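Local coordinates for protein NAD-dependent dehydrogenase (PDB 4Z0P) that probably reduces glyoxylate and hydroxypyruvate with NADPH as hydride donor, as a member of the D-isomer-specific 2-hydroxyacid dehydrogenase family, at residues Ala233-Ser238 / Thr281-Ala286; Glu105-Gln110 / Phe196-Leu201; Leu112-Gln117 / Val229-Gly234. One frame throughout, in Å; residues are numbered along the deposited sequence.

Contact 1. Residues Ala233-Ser238 / Thr281-Ala286. With NDP (NADPH dihydro-nicotinamide-adenine-dinucleotide phosphate), chain H; OXD (oxalic acid), chain C.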
loop_
_atom_site.group_PDB
_atom_site.type_symbol
_atom_site.label_atom_id
_atom_site.label_comp_id
_atom_site.label_asym_id
_atom_site.label_seq_id
_atom_site.Cartn_x
_atom_site.Cartn_y
_atom_site.Cartn_z
ATOM N N ALA A 233 -2.751 6.024 -13.945
ATOM C CA ALA A 233 -4.002 5.266 -13.995
ATOM C C ALA A 233 -5.152 6.083 -14.549
ATOM O O ALA A 233 -6.327 5.732 -14.326
ATOM C CB ALA A 233 -4.364 4.715 -12.620
ATOM N N GLY A 234 -4.827 7.125 -15.307
ATOM C CA GLY A 234 -5.833 7.918 -15.999
ATOM C C GLY A 234 -6.203 7.269 -17.314
ATOM O O GLY A 234 -7.056 6.358 -17.366
ATOM N N ARG A 235 -5.542 7.712 -18.384
ATOM C CA ARG A 235 -5.719 7.098 -19.693
ATOM C C ARG A 235 -4.400 7.012 -20.408
ATOM O O ARG A 235 -3.552 7.900 -20.288
ATOM C CB ARG A 235 -6.678 7.934 -20.535
ATOM C CG ARG A 235 -8.137 7.814 -20.132
ATOM C CD ARG A 235 -8.679 6.482 -20.570
ATOM N NE ARG A 235 -10.072 6.264 -20.232
ATOM C CZ ARG A 235 -10.520 5.715 -19.122
ATOM N NH1 ARG A 235 -9.694 5.347 -18.142
ATOM N NH2 ARG A 235 -11.818 5.530 -18.972
ATOM N N GLY A 236 -4.246 5.953 -21.191
ATOM C CA GLY A 236 -3.049 5.733 -21.978
ATOM C C GLY A 236 -2.753 6.787 -23.014
ATOM O O GLY A 236 -1.597 7.129 -23.255
ATOM N N GLY A 237 -3.795 7.359 -23.590
ATOM C CA GLY A 237 -3.592 8.388 -24.602
ATOM C C GLY A 237 -2.946 9.667 -24.080
ATOM O O GLY A 237 -2.503 10.497 -24.872
ATOM N N SER A 238 -2.894 9.840 -22.756
ATOM C CA SER A 238 -2.218 10.983 -22.152
ATOM C C SER A 238 -0.700 10.818 -22.078
ATOM O O SER A 238 -0.006 11.779 -21.767
ATOM C CB SER A 238 -2.789 11.300 -20.765
ATOM O OG SER A 238 -4.149 11.692 -20.872
ATOM N N THR A 281 -0.333 -3.360 -14.943
ATOM C CA THR A 281 -1.630 -3.930 -14.649
ATOM C C THR A 281 -2.574 -3.660 -15.806
ATOM O O THR A 281 -2.430 -2.643 -16.502
ATOM C CB THR A 281 -2.209 -3.457 -13.289
ATOM O OG1 THR A 281 -2.144 -2.017 -13.176
ATOM C CG2 THR A 281 -1.491 -4.133 -12.126
ATOM N N PRO A 282 -3.529 -4.585 -16.041
ATOM C CA PRO A 282 -4.317 -4.517 -17.294
ATOM C C PRO A 282 -5.583 -3.667 -17.182
ATOM O O PRO A 282 -6.711 -4.164 -17.329
ATOM C CB PRO A 282 -4.616 -5.986 -17.554
ATOM C CG PRO A 282 -4.743 -6.571 -16.161
ATOM C CD PRO A 282 -3.619 -5.922 -15.418
ATOM N N HIS A 283 -5.392 -2.386 -16.906
ATOM C CA HIS A 283 -6.493 -1.430 -16.763
ATOM C C HIS A 283 -7.513 -1.910 -15.730
ATOM O O HIS A 283 -8.711 -2.079 -16.004
ATOM C CB HIS A 283 -7.103 -1.119 -18.113
ATOM C CG HIS A 283 -7.936 0.120 -18.126
ATOM N ND1 HIS A 283 -8.087 0.878 -19.261
ATOM C CD2 HIS A 283 -8.666 0.734 -17.164
ATOM C CE1 HIS A 283 -8.879 1.901 -19.006
ATOM N NE2 HIS A 283 -9.238 1.839 -17.743
ATOM N N VAL A 284 -6.989 -2.155 -14.537
ATOM C CA VAL A 284 -7.736 -2.642 -13.385
ATOM C C VAL A 284 -7.550 -1.769 -12.127
ATOM O O VAL A 284 -7.834 -2.204 -10.998
ATOM C CB VAL A 284 -7.369 -4.117 -13.065
ATOM C CG1 VAL A 284 -7.941 -5.052 -14.118
ATOM C CG2 VAL A 284 -5.857 -4.324 -12.904
ATOM N N ALA A 285 -7.083 -0.523 -12.274
ATOM C CA ALA A 285 -6.797 0.264 -11.076
ATOM C C ALA A 285 -8.075 0.464 -10.249
ATOM O O ALA A 285 -8.038 0.348 -9.029
ATOM C CB ALA A 285 -6.162 1.602 -11.421
ATOM N N ALA A 286 -9.198 0.720 -10.923
ATOM C CA ALA A 286 -10.474 0.799 -10.203
ATOM C C ALA A 286 -11.554 0.158 -11.037
ATOM O O ALA A 286 -12.068 0.769 -11.991
ATOM C CB ALA A 286 -10.813 2.238 -9.877
HETATM P PA NDP H . -12.909 14.239 -12.425
HETATM O O1A NDP H . -13.672 14.869 -13.579
HETATM O O2A NDP H . -13.551 14.265 -11.078
HETATM O O5B NDP H . -11.522 15.001 -12.344
HETATM C C5B NDP H . -10.743 15.347 -13.469
HETATM C C4B NDP H . -9.644 16.267 -13.010
HETATM O O4B NDP H . -8.776 16.467 -14.123
HETATM C C3B NDP H . -10.125 17.651 -12.578
HETATM O O3B NDP H . -9.312 18.068 -11.486
HETATM C C2B NDP H . -9.858 18.503 -13.800
HETATM O O2B NDP H . -9.625 19.872 -13.536
HETATM C C1B NDP H . -8.586 17.861 -14.288
HETATM N N9A NDP H . -8.350 18.217 -15.697
HETATM C C8A NDP H . -9.037 17.873 -16.805
HETATM N N7A NDP H . -8.540 18.375 -17.913
HETATM C C5A NDP H . -7.457 19.093 -17.490
HETATM C C6A NDP H . -6.509 19.887 -18.166
HETATM N N6A NDP H . -6.520 20.054 -19.509
HETATM N N1A NDP H . -5.530 20.489 -17.434
HETATM C C2A NDP H . -5.521 20.320 -16.104
HETATM N N3A NDP H . -6.368 19.603 -15.359
HETATM C C4A NDP H . -7.316 19.000 -16.122
HETATM O O3 NDP H . -12.560 12.750 -12.945
HETATM P PN NDP H . -12.278 11.517 -11.928
HETATM O O1N NDP H . -11.312 11.930 -10.870
HETATM O O2N NDP H . -13.559 10.876 -11.527
HETATM O O5D NDP H . -11.627 10.516 -12.981
HETATM C C5D NDP H . -10.406 10.865 -13.603
HETATM C C4D NDP H . -10.079 9.894 -14.727
HETATM O O4D NDP H . -9.599 8.657 -14.196
HETATM C C3D NDP H . -11.238 9.452 -15.610
HETATM O O3D NDP H . -11.544 10.460 -16.595
HETATM C C2D NDP H . -10.777 8.156 -16.245
HETATM O O2D NDP H . -10.118 8.414 -17.498
HETATM C C1D NDP H . -9.729 7.673 -15.210
HETATM N N1N NDP H . -10.089 6.395 -14.591
HETATM C C2N NDP H . -9.295 5.268 -14.768
HETATM C C3N NDP H . -9.601 4.075 -14.185
HETATM C C7N NDP H . -8.689 2.885 -14.229
HETATM O O7N NDP H . -9.166 1.776 -13.916
HETATM N N7N NDP H . -7.437 3.025 -14.608
HETATM C C4N NDP H . -10.848 3.955 -13.392
HETATM C C5N NDP H . -11.645 5.202 -13.272
HETATM C C6N NDP H . -11.260 6.338 -13.821
HETATM P P2B NDP H . -10.830 20.860 -13.129
HETATM O O1X NDP H . -11.171 20.451 -11.719
HETATM O O2X NDP H . -10.157 22.218 -13.213
HETATM O O3X NDP H . -11.920 20.644 -14.110
HETATM C C1 OXD C . -13.228 4.052 -15.901
HETATM C C2 OXD C . -12.270 3.034 -16.318
HETATM O O3 OXD C . -14.003 3.835 -14.935
HETATM O O4 OXD C . -12.540 1.835 -16.155
HETATM O O5 OXD C . -13.253 5.123 -16.543
HETATM O O6 OXD C . -11.199 3.379 -16.839
#
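R235 and H283 meet without bonding to each other: R235 NH1 lies 3.6 Å from H283 NE2, and both grip the same oxalate oxygen. H283 NE2 donates to O6 of the oxalate over 2.7 Å in a fairly straight bond (161°), with O6 at the edge of the imidazole ring, in its plane. R235 NH1 gives O6 a second bond of 2.8 Å, and R235 NH2 reaches the oxalate O5 at 2.9 Å, so the guanidinium spans both carboxylates. H283 CE1 sits over one guanidinium face and the nicotinamide-ribose hydroxyl O2D of NADPH over the other. R235 starts out leading away from 281-286; its chain bends at chi2 (-74°) and brings the guanidinium back, where NH1 also binds G234 O at 2.9 Å. Salt-bridged D78 steadies NE of R235, and H283 ND1 is hydrogen-bonded to E264 OE1, consistent with the arginine and histidine–glutamate pair of the D-2-hydroxyacid dehydrogenase active site. The two loops follow parallel strands of the Rossmann sheet and converge at the carboxy-terminal end of its strands, where the cofactor binds. There they clasp the nicotinamide carboxamide at both ends: its N7N donates to A233 O over 2.9 Å, while A286 N donates to its O7N over 3.2 Å, a pair of bonds that fixes the amide's rotation. The methyls of A233 and A285 meet beside the amide, CB to CB 3.8 Å; side chains this small let the loops close in on the cofactor, and both pack against M103 and W106 of helix 97-115.

Contact 2. Residues Glu105-Gln110 / Phe196-Leu201. With NDP (NADPH dihydro-nicotinamide-adenine-dinucleotide phosphate), chain H.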
loop_
_atom_site.group_PDB
_atom_site.type_symbol
_atom_site.label_atom_id
_atom_site.label_comp_id
_atom_site.label_asym_id
_atom_site.label_seq_id
_atom_site.Cartn_x
_atom_site.Cartn_y
_atom_site.Cartn_z
ATOM N N GLU A 105 -6.769 2.528 -3.393
ATOM C CA GLU A 105 -5.998 1.315 -3.106
ATOM C C GLU A 105 -4.852 1.142 -4.087
ATOM O O GLU A 105 -3.724 0.866 -3.702
ATOM C CB GLU A 105 -6.851 0.060 -3.206
ATOM C CG GLU A 105 -7.949 -0.089 -2.166
ATOM C CD GLU A 105 -8.952 -1.183 -2.528
ATOM O OE1 GLU A 105 -8.729 -1.889 -3.535
ATOM O OE2 GLU A 105 -9.991 -1.286 -1.840
ATOM N N TRP A 106 -5.158 1.261 -5.371
ATOM C CA TRP A 106 -4.146 1.017 -6.390
ATOM C C TRP A 106 -3.039 2.084 -6.323
ATOM O O TRP A 106 -1.851 1.759 -6.408
ATOM C CB TRP A 106 -4.793 0.970 -7.788
ATOM C CG TRP A 106 -3.821 0.638 -8.908
ATOM C CD1 TRP A 106 -3.574 -0.588 -9.444
ATOM C CD2 TRP A 106 -2.987 1.565 -9.630
ATOM N NE1 TRP A 106 -2.642 -0.485 -10.466
ATOM C CE2 TRP A 106 -2.260 0.823 -10.589
ATOM C CE3 TRP A 106 -2.803 2.943 -9.575
ATOM C CZ2 TRP A 106 -1.345 1.431 -11.481
ATOM C CZ3 TRP A 106 -1.914 3.553 -10.456
ATOM C CH2 TRP A 106 -1.197 2.782 -11.405
ATOM N N VAL A 107 -3.421 3.345 -6.159
ATOM C CA VAL A 107 -2.446 4.437 -6.076
ATOM C C VAL A 107 -1.546 4.248 -4.845
ATOM O O VAL A 107 -0.332 4.349 -4.935
ATOM C CB VAL A 107 -3.128 5.826 -6.065
ATOM C CG1 VAL A 107 -2.120 6.941 -5.818
ATOM C CG2 VAL A 107 -3.853 6.067 -7.385
ATOM N N MET A 108 -2.158 3.958 -3.709
ATOM C CA MET A 108 -1.395 3.707 -2.481
ATOM C C MET A 108 -0.443 2.545 -2.691
ATOM O O MET A 108 0.727 2.619 -2.285
ATOM C CB MET A 108 -2.352 3.385 -1.333
ATOM C CG MET A 108 -1.669 3.095 0.013
ATOM S SD MET A 108 -0.765 4.522 0.680
ATOM C CE MET A 108 -2.163 5.600 1.017
ATOM N N MET A 109 -0.920 1.469 -3.319
ATOM C CA MET A 109 -0.042 0.312 -3.550
ATOM C C MET A 109 1.177 0.703 -4.378
ATOM O O MET A 109 2.300 0.308 -4.053
ATOM C CB MET A 109 -0.783 -0.831 -4.212
ATOM C CG MET A 109 0.062 -2.080 -4.300
ATOM S SD MET A 109 -0.906 -3.513 -4.858
ATOM C CE MET A 109 -1.200 -3.009 -6.486
ATOM N N GLN A 110 0.967 1.474 -5.448
ATOM C CA GLN A 110 2.114 1.839 -6.288
ATOM C C GLN A 110 3.088 2.721 -5.522
ATOM O O GLN A 110 4.304 2.552 -5.618
ATOM C CB GLN A 110 1.698 2.601 -7.538
ATOM C CG GLN A 110 0.650 1.928 -8.394
ATOM C CD GLN A 110 0.856 0.451 -8.569
ATOM O OE1 GLN A 110 1.948 -0.009 -8.921
ATOM N NE2 GLN A 110 -0.202 -0.321 -8.322
ATOM N N PHE A 196 7.339 11.350 -6.982
ATOM C CA PHE A 196 6.454 10.341 -7.576
ATOM C C PHE A 196 5.301 11.087 -8.231
ATOM O O PHE A 196 4.478 11.678 -7.537
ATOM C CB PHE A 196 5.829 9.401 -6.527
ATOM C CG PHE A 196 6.777 8.447 -5.818
ATOM C CD1 PHE A 196 8.153 8.419 -6.032
ATOM C CD2 PHE A 196 6.242 7.573 -4.867
ATOM C CE1 PHE A 196 8.962 7.516 -5.337
ATOM C CE2 PHE A 196 7.054 6.687 -4.160
ATOM C CZ PHE A 196 8.408 6.664 -4.395
ATOM N N LEU A 197 5.227 11.023 -9.564
ATOM C CA LEU A 197 4.153 11.657 -10.316
ATOM C C LEU A 197 3.028 10.672 -10.529
ATOM O O LEU A 197 3.261 9.602 -11.090
ATOM C CB LEU A 197 4.671 12.131 -11.675
ATOM C CG LEU A 197 3.628 12.818 -12.574
ATOM C CD1 LEU A 197 3.112 14.086 -11.935
ATOM C CD2 LEU A 197 4.220 13.135 -13.930
ATOM N N VAL A 198 1.814 11.048 -10.132
ATOM C CA VAL A 198 0.618 10.220 -10.301
ATOM C C VAL A 198 -0.335 10.918 -11.255
ATOM O O VAL A 198 -0.763 12.049 -10.999
ATOM C CB VAL A 198 -0.115 9.991 -8.973
ATOM C CG1 VAL A 198 -1.432 9.235 -9.171
ATOM C CG2 VAL A 198 0.775 9.183 -8.024
ATOM N N GLY A 199 -0.679 10.234 -12.340
ATOM C CA GLY A 199 -1.658 10.725 -13.298
ATOM C C GLY A 199 -3.068 10.180 -13.033
ATOM O O GLY A 199 -3.303 8.975 -13.113
ATOM N N LEU A 200 -3.989 11.088 -12.747
ATOM C CA LEU A 200 -5.420 10.806 -12.602
ATOM C C LEU A 200 -6.247 11.833 -13.384
ATOM O O LEU A 200 -7.233 12.360 -12.894
ATOM C CB LEU A 200 -5.810 10.790 -11.143
ATOM C CG LEU A 200 -5.329 9.525 -10.410
ATOM C CD1 LEU A 200 -5.491 9.694 -8.903
ATOM C CD2 LEU A 200 -6.051 8.289 -10.892
ATOM N N LEU A 201 -5.811 12.082 -14.607
ATOM C CA LEU A 201 -6.494 12.983 -15.545
ATOM C C LEU A 201 -7.380 12.174 -16.491
ATOM O O LEU A 201 -7.050 11.045 -16.846
ATOM C CB LEU A 201 -5.478 13.725 -16.411
ATOM C CG LEU A 201 -4.603 14.807 -15.762
ATOM C CD1 LEU A 201 -3.457 15.181 -16.681
ATOM C CD2 LEU A 201 -5.445 16.017 -15.389
HETATM P PA NDP H . -12.909 14.239 -12.425
HETATM O O1A NDP H . -13.672 14.869 -13.579
HETATM O O2A NDP H . -13.551 14.265 -11.078
HETATM O O5B NDP H . -11.522 15.001 -12.344
HETATM C C5B NDP H . -10.743 15.347 -13.469
HETATM C C4B NDP H . -9.644 16.267 -13.010
HETATM O O4B NDP H . -8.776 16.467 -14.123
HETATM C C3B NDP H . -10.125 17.651 -12.578
HETATM O O3B NDP H . -9.312 18.068 -11.486
HETATM C C2B NDP H . -9.858 18.503 -13.800
HETATM O O2B NDP H . -9.625 19.872 -13.536
HETATM C C1B NDP H . -8.586 17.861 -14.288
HETATM N N9A NDP H . -8.350 18.217 -15.697
HETATM C C8A NDP H . -9.037 17.873 -16.805
HETATM N N7A NDP H . -8.540 18.375 -17.913
HETATM C C5A NDP H . -7.457 19.093 -17.490
HETATM C C6A NDP H . -6.509 19.887 -18.166
HETATM N N6A NDP H . -6.520 20.054 -19.509
HETATM N N1A NDP H . -5.530 20.489 -17.434
HETATM C C2A NDP H . -5.521 20.320 -16.104
HETATM N N3A NDP H . -6.368 19.603 -15.359
HETATM C C4A NDP H . -7.316 19.000 -16.122
HETATM O O3 NDP H . -12.560 12.750 -12.945
HETATM P PN NDP H . -12.278 11.517 -11.928
HETATM O O1N NDP H . -11.312 11.930 -10.870
HETATM O O2N NDP H . -13.559 10.876 -11.527
HETATM O O5D NDP H . -11.627 10.516 -12.981
HETATM C C5D NDP H . -10.406 10.865 -13.603
HETATM C C4D NDP H . -10.079 9.894 -14.727
HETATM O O4D NDP H . -9.599 8.657 -14.196
HETATM C C3D NDP H . -11.238 9.452 -15.610
HETATM O O3D NDP H . -11.544 10.460 -16.595
HETATM C C2D NDP H . -10.777 8.156 -16.245
HETATM O O2D NDP H . -10.118 8.414 -17.498
HETATM C C1D NDP H . -9.729 7.673 -15.210
HETATM N N1N NDP H . -10.089 6.395 -14.591
HETATM C C2N NDP H . -9.295 5.268 -14.768
HETATM C C3N NDP H . -9.601 4.075 -14.185
HETATM C C7N NDP H . -8.689 2.885 -14.229
HETATM O O7N NDP H . -9.166 1.776 -13.916
HETATM N N7N NDP H . -7.437 3.025 -14.608
HETATM C C4N NDP H . -10.848 3.955 -13.392
HETATM C C5N NDP H . -11.645 5.202 -13.272
HETATM C C6N NDP H . -11.260 6.338 -13.821
HETATM P P2B NDP H . -10.830 20.860 -13.129
HETATM O O1X NDP H . -11.171 20.451 -11.719
HETATM O O2X NDP H . -10.157 22.218 -13.213
HETATM O O3X NDP H . -11.920 20.644 -14.110
#
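The helix turn at V107 lies over strand 196-199 with the CA atoms of V107 and V198 7.8 Å apart, close enough for short branched side chains to fill the gap. CG1 of each valine stands anti to its own backbone N (chi1 173° in V107), and the two methyls touch at 4.1 Å. The other branch of V107, CG2, reaches L200 CD1 at 4.3 Å, so one side chain spans V198 in the strand and L200 in the loop that follows. W106 O accepts from Q110 N and, at 3.3 Å, from Q110 NE2, which arrive from opposite faces of its carbonyl plane; the folded-back Q110 also lays NE2 over one face of the W106 ring, toward its rim. A155 and L159 of helix 150-161 pack on V107 too. Beyond the contact, L201 CD2 lies 3.6 Å from O4B of the adenosine ribose of NADPH. A helix over a parallel strand whose trailing loop meets the dinucleotide is characteristic of the Rossmann fold.

Contact 3. Residues Leu112-Gln117 / Val229-Gly234; sequences LLHLRQ and VFINAG. With NDP (NADPH dihydro-nicotinamide-adenine-dinucleotide phosphate), chain H.
At 2.8 Å, the bond from R116 N to L112 O closes the last full turn of the helix that carries H114 against V229. A Schellman motif ends this helix: Q117, at positive phi, sends its N to H114 O while H118 N reaches back to L113 O. H114 meets the strand with one ring face, and V229 CG1 stands 3.5 Å from the ring centroid, only 2° off its normal, a well-centred CH-pi contact. With chi1 at 173°, V229 places CG1 anti to the backbone N and over the imidazole. I231 CD1 comes in obliquely, 4.2 Å from H114 CD2. Histidine suits the spot because its flat face takes an aliphatic methyl while NE2 still bonds S257 OG. At the far end of the strand, N232 forms an Asx turn in which G234 N binds N232 OD1 at 2.9 Å, approaching from above the side-chain carbonyl plane and turning the chain toward the cofactor. Strand 229-232 runs between strands 196-199 and 255-258; F196 packs on both V229 and H114, Y279 meets the H114 ring edge-to-face, and helix 97-115 places L113 against L113 of the second subunit.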
loop_
_atom_site.group_PDB
_atom_site.type_symbol
_atom_site.label_atom_id
_atom_site.label_comp_id
_atom_site.label_asym_id
_atom_site.label_seq_id
_atom_site.Cartn_x
_atom_site.Cartn_y
_atom_site.Cartn_z
ATOM N N LEU A 112 3.661 2.816 -2.351
ATOM C CA LEU A 112 4.387 1.982 -1.404
ATOM C C LEU A 112 5.382 1.044 -2.067
ATOM O O LEU A 112 6.529 0.901 -1.568
ATOM C CB LEU A 112 3.433 1.226 -0.489
ATOM C CG LEU A 112 2.626 2.092 0.474
ATOM C CD1 LEU A 112 1.554 1.264 1.178
ATOM C CD2 LEU A 112 3.500 2.829 1.479
ATOM N N LEU A 113 4.997 0.440 -3.186
ATOM C CA LEU A 113 5.912 -0.451 -3.928
ATOM C C LEU A 113 7.177 0.296 -4.323
ATOM O O LEU A 113 8.285 -0.229 -4.188
ATOM C CB LEU A 113 5.232 -1.011 -5.173
ATOM C CG LEU A 113 4.199 -2.140 -5.005
ATOM C CD1 LEU A 113 3.502 -2.347 -6.344
ATOM C CD2 LEU A 113 4.919 -3.398 -4.587
ATOM N N HIS A 114 7.025 1.520 -4.822
ATOM C CA HIS A 114 8.195 2.324 -5.190
ATOM C C HIS A 114 8.972 2.836 -3.970
ATOM O O HIS A 114 10.198 2.707 -3.913
ATOM C CB HIS A 114 7.785 3.441 -6.137
ATOM C CG HIS A 114 7.375 2.928 -7.476
ATOM N ND1 HIS A 114 8.263 2.425 -8.407
ATOM C CD2 HIS A 114 6.156 2.841 -8.043
ATOM C CE1 HIS A 114 7.603 2.052 -9.487
ATOM N NE2 HIS A 114 6.323 2.295 -9.293
ATOM N N LEU A 115 8.270 3.343 -2.962
ATOM C CA LEU A 115 8.928 3.825 -1.742
ATOM C C LEU A 115 9.750 2.736 -1.092
ATOM O O LEU A 115 10.897 2.952 -0.700
ATOM C CB LEU A 115 7.911 4.315 -0.729
ATOM C CG LEU A 115 8.433 4.702 0.676
ATOM C CD1 LEU A 115 9.304 5.954 0.577
ATOM C CD2 LEU A 115 7.275 4.859 1.649
ATOM N N ARG A 116 9.132 1.575 -0.953
ATOM C CA ARG A 116 9.726 0.474 -0.199
ATOM C C ARG A 116 10.609 -0.459 -1.055
ATOM O O ARG A 116 11.005 -1.524 -0.619
ATOM C CB ARG A 116 8.634 -0.288 0.546
ATOM C CG ARG A 116 7.853 0.538 1.572
ATOM C CD ARG A 116 8.699 1.207 2.663
ATOM N NE ARG A 116 9.295 0.162 3.474
ATOM C CZ ARG A 116 9.031 -0.084 4.758
ATOM N NH1 ARG A 116 8.265 0.713 5.481
ATOM N NH2 ARG A 116 9.585 -1.146 5.319
ATOM N N GLN A 117 10.973 -0.008 -2.241
ATOM C CA GLN A 117 12.025 -0.639 -3.058
ATOM C C GLN A 117 11.699 -2.106 -3.298
ATOM O O GLN A 117 12.554 -2.993 -3.253
ATOM C CB GLN A 117 13.392 -0.480 -2.387
ATOM C CG GLN A 117 13.699 0.965 -2.083
ATOM C CD GLN A 117 15.037 1.156 -1.429
ATOM O OE1 GLN A 117 16.064 1.260 -2.107
ATOM N NE2 GLN A 117 15.040 1.209 -0.108
ATOM N N VAL A 229 9.679 8.796 -10.288
ATOM C CA VAL A 229 8.822 7.706 -10.738
ATOM C C VAL A 229 7.548 8.246 -11.374
ATOM O O VAL A 229 7.006 9.260 -10.932
ATOM C CB VAL A 229 8.457 6.826 -9.514
ATOM C CG1 VAL A 229 7.434 5.756 -9.837
ATOM C CG2 VAL A 229 9.742 6.185 -9.002
ATOM N N PHE A 230 7.067 7.554 -12.406
ATOM C CA PHE A 230 5.827 7.907 -13.095
ATOM C C PHE A 230 4.778 6.827 -12.894
ATOM O O PHE A 230 5.006 5.648 -13.211
ATOM C CB PHE A 230 6.076 8.072 -14.592
ATOM C CG PHE A 230 4.837 8.376 -15.389
ATOM C CD1 PHE A 230 3.988 9.424 -15.024
ATOM C CD2 PHE A 230 4.523 7.651 -16.522
ATOM C CE1 PHE A 230 2.855 9.732 -15.778
ATOM C CE2 PHE A 230 3.389 7.955 -17.280
ATOM C CZ PHE A 230 2.554 8.996 -16.909
ATOM N N ILE A 231 3.607 7.244 -12.419
ATOM C CA ILE A 231 2.506 6.323 -12.115
ATOM C C ILE A 231 1.278 6.843 -12.835
ATOM O O ILE A 231 0.869 8.006 -12.614
ATOM C CB ILE A 231 2.247 6.297 -10.603
ATOM C CG1 ILE A 231 3.454 5.708 -9.864
ATOM C CG2 ILE A 231 0.940 5.565 -10.258
ATOM C CD1 ILE A 231 3.464 6.101 -8.406
ATOM N N ASN A 232 0.731 6.057 -13.761
ATOM C CA ASN A 232 -0.459 6.510 -14.493
ATOM C C ASN A 232 -1.617 5.541 -14.432
ATOM O O ASN A 232 -1.483 4.375 -14.811
ATOM C CB ASN A 232 -0.139 6.808 -15.960
ATOM C CG ASN A 232 -1.271 7.557 -16.686
ATOM O OD1 ASN A 232 -2.175 8.140 -16.075
ATOM N ND2 ASN A 232 -1.195 7.567 -17.994
ATOM N N ALA A 233 -2.751 6.024 -13.945
ATOM C CA ALA A 233 -4.002 5.266 -13.995
ATOM C C ALA A 233 -5.152 6.083 -14.549
ATOM O O ALA A 233 -6.327 5.732 -14.326
ATOM C CB ALA A 233 -4.364 4.715 -12.620
ATOM N N GLY A 234 -4.827 7.125 -15.307
ATOM C CA GLY A 234 -5.833 7.918 -15.999
ATOM C C GLY A 234 -6.203 7.269 -17.314
ATOM O O GLY A 234 -7.056 6.358 -17.366
HETATM P PA NDP H . -12.909 14.239 -12.425
HETATM O O1A NDP H . -13.672 14.869 -13.579
HETATM O O2A NDP H . -13.551 14.265 -11.078
HETATM O O5B NDP H . -11.522 15.001 -12.344
HETATM C C5B NDP H . -10.743 15.347 -13.469
HETATM C C4B NDP H . -9.644 16.267 -13.010
HETATM O O4B NDP H . -8.776 16.467 -14.123
HETATM C C3B NDP H . -10.125 17.651 -12.578
HETATM O O3B NDP H . -9.312 18.068 -11.486
HETATM C C2B NDP H . -9.858 18.503 -13.800
HETATM O O2B NDP H . -9.625 19.872 -13.536
HETATM C C1B NDP H . -8.586 17.861 -14.288
HETATM N N9A NDP H . -8.350 18.217 -15.697
HETATM C C8A NDP H . -9.037 17.873 -16.805
HETATM N N7A NDP H . -8.540 18.375 -17.913
HETATM C C5A NDP H . -7.457 19.093 -17.490
HETATM C C6A NDP H . -6.509 19.887 -18.166
HETATM N N6A NDP H . -6.520 20.054 -19.509
HETATM N N1A NDP H . -5.530 20.489 -17.434
HETATM C C2A NDP H . -5.521 20.320 -16.104
HETATM N N3A NDP H . -6.368 19.603 -15.359
HETATM C C4A NDP H . -7.316 19.000 -16.122
HETATM O O3 NDP H . -12.560 12.750 -12.945
HETATM P PN NDP H . -12.278 11.517 -11.928
HETATM O O1N NDP H . -11.312 11.930 -10.870
HETATM O O2N NDP H . -13.559 10.876 -11.527
HETATM O O5D NDP H . -11.627 10.516 -12.981
HETATM C C5D NDP H . -10.406 10.865 -13.603
HETATM C C4D NDP H . -10.079 9.894 -14.727
HETATM O O4D NDP H . -9.599 8.657 -14.196
HETATM C C3D NDP H . -11.238 9.452 -15.610
HETATM O O3D NDP H . -11.544 10.460 -16.595
HETATM C C2D NDP H . -10.777 8.156 -16.245
HETATM O O2D NDP H . -10.118 8.414 -17.498
HETATM C C1D NDP H . -9.729 7.673 -15.210
HETATM N N1N NDP H . -10.089 6.395 -14.591
HETATM C C2N NDP H . -9.295 5.268 -14.768
HETATM C C3N NDP H . -9.601 4.075 -14.185
HETATM C C7N NDP H . -8.689 2.885 -14.229
HETATM O O7N NDP H . -9.166 1.776 -13.916
HETATM N N7N NDP H . -7.437 3.025 -14.608
HETATM C C4N NDP H . -10.848 3.955 -13.392
HETATM C C5N NDP H . -11.645 5.202 -13.272
HETATM C C6N NDP H . -11.260 6.338 -13.821
HETATM P P2B NDP H . -10.830 20.860 -13.129
HETATM O O1X NDP H . -11.171 20.451 -11.719
HETATM O O2X NDP H . -10.157 22.218 -13.213
HETATM O O3X NDP H . -11.920 20.644 -14.110
#

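How the contacts relate
All three contacts are buried, but contact 1 lies nearest the chain centre and contact 3 farthest from it. Contacts 2 and 3 set places two turns apart on helix 97-115 against neighbouring strands, 196-199 and 229-232, which are joined by backbone bonds between L197, G199 and I231. Their touches are apolar, or methyl on imidazole. Contact 1 takes over where strand 229-232 ends, sharing A233 and G234 with contact 3, and there polar groups bind NADPH and oxalate. W106 ties it to contact 2: its ring packs on A233, and its NE1 probably bonds T281 OG1. Apolar packing of helix on strand thus gives way to polar ligand contacts in the loops after the strands, with L201 at the join.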